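Local coordinates for N-acetylmuramoyl-L-alanine amidase domain-containing protein SAOUHSC_02979 (Staphylococcus aureus, PDB 5T1Q) that probably hydrolyses amide bonds of the bacterial cell wall as a secreted enzyme, the present fragment pairing a glucosaminidase-like domain with a CHAP domain, at residues His311-Glu319 against Val328-Gly336. Numbering follows the deposited sequence. Where two conformers were deposited one is given.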
ATOM      1  N   HIS A 311     -21.711  -6.377  -3.229  0.50 33.09           N
ATOM      2  CA  HIS A 311     -22.057  -5.294  -4.146  0.50 33.20           C
ATOM      3  C   HIS A 311     -21.080  -5.199  -5.302  0.50 31.05           C
ATOM      4  O   HIS A 311     -21.490  -5.136  -6.458  0.50 30.73           O
ATOM      5  CB  HIS A 311     -22.122  -3.965  -3.381  0.50 34.84           C
ATOM      6  CG  HIS A 311     -22.123  -2.744  -4.253  0.50 35.87           C
ATOM      7  ND1 HIS A 311     -22.886  -2.638  -5.397  0.50 36.31           N
ATOM      8  CD2 HIS A 311     -21.519  -1.542  -4.096  0.50 36.73           C
ATOM      9  CE1 HIS A 311     -22.710  -1.444  -5.935  0.50 36.73           C
ATOM     10  NE2 HIS A 311     -21.889  -0.756  -5.160  0.50 37.21           N
ATOM     11  N   TYR A 312     -19.792  -5.261  -4.993  1.00 29.58           N
ATOM     12  CA  TYR A 312     -18.744  -5.050  -6.010  1.00 28.58           C
ATOM     13  C   TYR A 312     -18.195  -6.280  -6.710  1.00 25.46           C
ATOM     14  O   TYR A 312     -17.550  -6.144  -7.736  1.00 24.56           O
ATOM     15  CB  TYR A 312     -17.538  -4.313  -5.416  1.00 30.77           C
ATOM     16  CG  TYR A 312     -17.771  -2.906  -4.918  1.00 34.70           C
ATOM     17  CD1 TYR A 312     -18.548  -2.003  -5.635  1.00 37.46           C
ATOM     18  CD2 TYR A 312     -17.092  -2.435  -3.802  1.00 37.51           C
ATOM     19  CE1 TYR A 312     -18.712  -0.694  -5.198  1.00 40.64           C
ATOM     20  CE2 TYR A 312     -17.244  -1.128  -3.364  1.00 40.60           C
ATOM     21  CZ  TYR A 312     -18.055  -0.264  -4.063  1.00 41.03           C
ATOM     22  OH  TYR A 312     -18.222   1.029  -3.622  1.00 44.31           O
ATOM     23  N   GLY A 313     -18.411  -7.468  -6.170  1.00 23.06           N
ATOM     24  CA  GLY A 313     -17.800  -8.655  -6.743  1.00 21.32           C
ATOM     25  C   GLY A 313     -16.292  -8.556  -6.534  1.00 19.93           C
ATOM     26  O   GLY A 313     -15.818  -7.865  -5.634  1.00 19.41           O
ATOM     27  N   HIS A 314     -15.537  -9.194  -7.404  1.00 18.51           N
ATOM     28  CA  HIS A 314     -14.106  -9.213  -7.266  1.00 18.25           C
ATOM     29  C   HIS A 314     -13.455  -9.535  -8.591  1.00 16.75           C
ATOM     30  O   HIS A 314     -14.091 -10.107  -9.468  1.00 17.07           O
ATOM     31  CB  HIS A 314     -13.741 -10.267  -6.204  1.00 19.03           C
ATOM     32  CG  HIS A 314     -12.283 -10.365  -5.922  1.00 19.61           C
ATOM     33  ND1 HIS A 314     -11.568  -9.325  -5.373  1.00 20.75           N
ATOM     34  CD2 HIS A 314     -11.410 -11.387  -6.072  1.00 20.10           C
ATOM     35  CE1 HIS A 314     -10.301  -9.692  -5.230  1.00 20.82           C
ATOM     36  NE2 HIS A 314     -10.178 -10.935  -5.653  1.00 20.39           N
ATOM     37  N   VAL A 315     -12.200  -9.140  -8.742  1.00 15.79           N
ATOM     38  CA  VAL A 315     -11.428  -9.454  -9.924  1.00 15.31           C
ATOM     39  C   VAL A 315     -10.007  -9.849  -9.494  1.00 15.02           C
ATOM     40  O   VAL A 315      -9.440  -9.285  -8.555  1.00 14.85           O
ATOM     41  CB  VAL A 315     -11.486  -8.326 -10.992  1.00 15.67           C
ATOM     42  CG1 VAL A 315     -10.793  -7.050 -10.518  1.00 16.01           C
ATOM     43  CG2 VAL A 315     -10.891  -8.785 -12.301  1.00 15.74           C
ATOM     44  N   ALA A 316      -9.450 -10.838 -10.187  1.00 14.67           N
ATOM     45  CA  ALA A 316      -8.124 -11.373  -9.890  1.00 14.74           C
ATOM     46  C   ALA A 316      -7.417 -11.711 -11.182  1.00 14.94           C
ATOM     47  O   ALA A 316      -8.023 -11.651 -12.254  1.00 15.63           O
ATOM     48  CB  ALA A 316      -8.239 -12.609  -9.017  1.00 14.69           C
ATOM     49  N   PHE A 317      -6.135 -12.040 -11.084  1.00 14.88           N
ATOM     50  CA  PHE A 317      -5.316 -12.373 -12.244  1.00 15.18           C
ATOM     51  C   PHE A 317      -4.996 -13.863 -12.247  1.00 15.27           C
ATOM     52  O   PHE A 317      -4.567 -14.395 -11.227  1.00 15.39           O
ATOM     53  CB  PHE A 317      -4.023 -11.548 -12.202  1.00 15.59           C
ATOM     54  CG  PHE A 317      -3.084 -11.823 -13.349  1.00 16.11           C
ATOM     55  CD1 PHE A 317      -3.268 -11.208 -14.569  1.00 16.64           C
ATOM     56  CD2 PHE A 317      -2.021 -12.700 -13.207  1.00 16.40           C
ATOM     57  CE1 PHE A 317      -2.412 -11.451 -15.639  1.00 17.26           C
ATOM     58  CE2 PHE A 317      -1.166 -12.966 -14.274  1.00 17.04           C
ATOM     59  CZ  PHE A 317      -1.360 -12.329 -15.491  1.00 17.41           C
ATOM     60  N   VAL A 318      -5.206 -14.538 -13.376  1.00 15.73           N
ATOM     61  CA  VAL A 318      -4.914 -15.966 -13.485  1.00 16.24           C
ATOM     62  C   VAL A 318      -3.401 -16.200 -13.711  1.00 17.22           C
ATOM     63  O   VAL A 318      -2.880 -15.931 -14.796  1.00 17.11           O
ATOM     64  CB  VAL A 318      -5.694 -16.626 -14.639  1.00 16.44           C
ATOM     65  CG1 VAL A 318      -5.378 -18.119 -14.733  1.00 16.49           C
ATOM     66  CG2 VAL A 318      -7.185 -16.415 -14.466  1.00 16.21           C
ATOM     67  N   GLU A 319      -2.709 -16.691 -12.681  1.00 17.40           N
ATOM     68  CA  GLU A 319      -1.279 -16.993 -12.785  1.00 18.05           C
ATOM     69  C   GLU A 319      -1.047 -18.332 -13.492  1.00 18.96           C
ATOM     70  O   GLU A 319      -0.075 -18.497 -14.216  1.00 19.80           O
ATOM     71  CB  GLU A 319      -0.626 -17.067 -11.407  1.00 17.71           C
ATOM     72  CG  GLU A 319      -0.684 -15.792 -10.583  1.00 17.90           C
ATOM     73  CD  GLU A 319       0.229 -14.673 -11.076  1.00 18.49           C
ATOM     74  OE1 GLU A 319       1.068 -14.897 -11.992  1.00 19.09           O
ATOM     75  OE2 GLU A 319       0.128 -13.556 -10.514  1.00 18.35           O
ATOM     76  N   VAL A 328      -4.801 -20.945 -10.352  1.00 17.79           N
ATOM     77  CA  VAL A 328      -4.038 -20.245  -9.336  1.00 17.69           C
ATOM     78  C   VAL A 328      -4.197 -18.774  -9.690  1.00 17.67           C
ATOM     79  O   VAL A 328      -3.901 -18.367 -10.831  1.00 17.20           O
ATOM     80  CB  VAL A 328      -2.556 -20.604  -9.371  1.00 18.00           C
ATOM     81  CG1 VAL A 328      -1.808 -19.851  -8.277  1.00 18.09           C
ATOM     82  CG2 VAL A 328      -2.369 -22.108  -9.224  1.00 18.57           C
ATOM     83  N   ILE A 329      -4.663 -17.978  -8.725  1.00 17.30           N
ATOM     84  CA  ILE A 329      -4.899 -16.569  -8.944  1.00 17.14           C
ATOM     85  C   ILE A 329      -4.124 -15.706  -7.956  1.00 17.18           C
ATOM     86  O   ILE A 329      -3.801 -16.163  -6.865  1.00 17.11           O
ATOM     87  CB  ILE A 329      -6.403 -16.207  -8.813  1.00 16.98           C
ATOM     88  CG1 ILE A 329      -6.947 -16.526  -7.417  1.00 17.12           C
ATOM     89  CG2 ILE A 329      -7.213 -16.957  -9.847  1.00 17.60           C
ATOM     90  CD1 ILE A 329      -8.360 -16.047  -7.153  1.00 16.96           C
ATOM     91  N   SER A 330      -3.844 -14.462  -8.357  1.00 16.72           N
ATOM     92  CA  SER A 330      -3.230 -13.480  -7.489  1.00 17.21           C
ATOM     93  C   SER A 330      -4.207 -12.285  -7.444  1.00 17.71           C
ATOM     94  O   SER A 330      -4.941 -12.004  -8.410  1.00 17.22           O
ATOM     95  CB  SER A 330      -1.819 -13.084  -7.955  1.00 17.51           C
ATOM     96  OG  SER A 330      -1.833 -12.431  -9.210  1.00 17.28           O
ATOM     97  N   GLU A 331      -4.202 -11.575  -6.331  1.00 18.70           N
ATOM     98  CA  GLU A 331      -5.173 -10.511  -6.111  1.00 20.23           C
ATOM     99  C   GLU A 331      -4.677  -9.603  -4.999  1.00 21.22           C
ATOM    100  O   GLU A 331      -3.693  -9.922  -4.350  1.00 21.19           O
ATOM    101  CB  GLU A 331      -6.504 -11.156  -5.718  1.00 20.83           C
ATOM    102  CG  GLU A 331      -6.345 -12.110  -4.539  1.00 21.84           C
ATOM    103  CD  GLU A 331      -7.472 -13.102  -4.369  1.00 23.60           C
ATOM    104  OE1 GLU A 331      -8.550 -12.942  -4.992  1.00 25.77           O
ATOM    105  OE2 GLU A 331      -7.280 -14.064  -3.581  1.00 23.78           O
ATOM    106  N   SER A 332      -5.349  -8.472  -4.801  1.00 22.22           N
ATOM    107  CA  SER A 332      -4.979  -7.534  -3.760  1.00 24.13           C
ATOM    108  C   SER A 332      -6.162  -7.251  -2.856  1.00 25.56           C
ATOM    109  O   SER A 332      -7.313  -7.397  -3.255  1.00 24.31           O
ATOM    110  CB  SER A 332      -4.519  -6.210  -4.369  1.00 25.74           C
ATOM    111  OG  SER A 332      -5.603  -5.576  -5.058  1.00 26.03           O
ATOM    112  N   ASN A 333      -5.838  -6.829  -1.640  1.00 28.86           N
ATOM    113  CA  ASN A 333      -6.785  -6.429  -0.614  1.00 32.49           C
ATOM    114  C   ASN A 333      -7.887  -7.422  -0.197  1.00 34.38           C
ATOM    115  O   ASN A 333      -8.970  -7.000   0.186  1.00 35.30           O
ATOM    116  CB  ASN A 333      -7.328  -5.006  -0.906  1.00 34.82           C
ATOM    117  CG  ASN A 333      -6.280  -3.915  -0.627  1.00 37.79           C
ATOM    118  OD1 ASN A 333      -5.091  -4.080  -0.914  1.00 43.06           O
ATOM    119  ND2 ASN A 333      -6.709  -2.816  -0.055  1.00 39.93           N
ATOM    120  N   VAL A 334      -7.595  -8.729  -0.235  1.00 35.16           N
ATOM    121  CA  VAL A 334      -8.532  -9.732   0.305  1.00 36.72           C
ATOM    122  C   VAL A 334      -7.958 -10.336   1.596  1.00 36.66           C
ATOM    123  O   VAL A 334      -8.707 -10.663   2.501  1.00 37.00           O
ATOM    124  CB  VAL A 334      -8.916 -10.874  -0.680  1.00 37.56           C
ATOM    125  CG1 VAL A 334      -9.344 -10.303  -2.012  1.00 37.67           C
ATOM    126  CG2 VAL A 334      -7.797 -11.883  -0.857  1.00 38.37           C
ATOM    127  N   LYS A 335      -6.637 -10.465   1.680  1.00 37.64           N
ATOM    128  CA  LYS A 335      -5.994 -11.046   2.859  1.00 39.67           C
ATOM    129  C   LYS A 335      -5.767  -9.974   3.932  1.00 40.13           C
ATOM    130  O   LYS A 335      -5.696 -10.280   5.126  1.00 44.73           O
ATOM    131  CB  LYS A 335      -4.672 -11.725   2.466  1.00 42.28           C
ATOM    132  CG  LYS A 335      -4.072 -12.646   3.527  1.00 46.66           C
ATOM    133  CD  LYS A 335      -4.931 -13.896   3.744  1.00 50.30           C
ATOM    134  CE  LYS A 335      -4.452 -14.750   4.918  1.00 52.77           C
ATOM    135  NZ  LYS A 335      -3.069 -15.279   4.743  1.00 53.69           N
ATOM    136  N   GLY A 336      -5.683  -8.720   3.508  1.00 36.52           N
ATOM    137  CA  GLY A 336      -5.479  -7.602   4.427  1.00 35.11           C
ATOM    138  C   GLY A 336      -5.266  -6.303   3.663  1.00 33.58           C
ATOM    139  O   GLY A 336      -5.163  -6.305   2.434  1.00 30.79           O
TER
HETATM  140  O   HOH W   1      -7.040  -8.264  -7.587  1.00 16.42           O
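His-314 and Glu-331 join the two strands of an antiparallel hairpin at the end where the strands splay apart. Glu-331 CB passes 3.7 Å from His-314 NE2 and also touches the methyl of Ala-316. CG lies between the backbone N and the carbonyl carbon (chi1 54°), and the chain runs extended beyond it, carrying CD past the NE2 corner of the imidazole, the two side chains crossing at about a right angle. There OE1 accepts the hydrogen bond of His-314 NE2 at 2.7 Å, near the ring edge but tilted from the ring plane; NE2 meets it from the anti side of the carboxylate, somewhat out of that plane too. The bond is bent, with ring and carboxylate planes 54° apart. OE2 turns to a salt bridge with Arg-343, which probably helps fix the rotation of the carboxylate. Val-334 CG1 comes obliquely to the same ring, 3.4 Å from His-314 CE1. A water fills in where direct pairing has stopped, donating to Val-315 O and accepting a long bond from Ser-332 N.

Further along, Phe-317 and Ser-330 exchange both backbone bonds as a hydrogen-bonded pair, and Glu-319 N reaches Val-328 O at 2.8 Å. Beside them Glu-319, bent at chi2 (-72°), brings OE2 to within 2.6 Å of Ser-330 OG, which donates to it; Tyr-256 OH also bonds that hydroxyl, and Arg-260 takes OE1. On the face bearing Val-318, Ile-329 CD1 packs on Ala-316 CB at 3.9 Å.

With Cys-253 touching His-314, the arrangement is consistent with the Cys-His-Glu triad of a CHAP domain. The hairpin lies within the mixed sheet, strand 298-301 flanking 314-321 and strand 339-345 flanking 327-332, while helix 253-262 packs against Phe-317 and Ser-332.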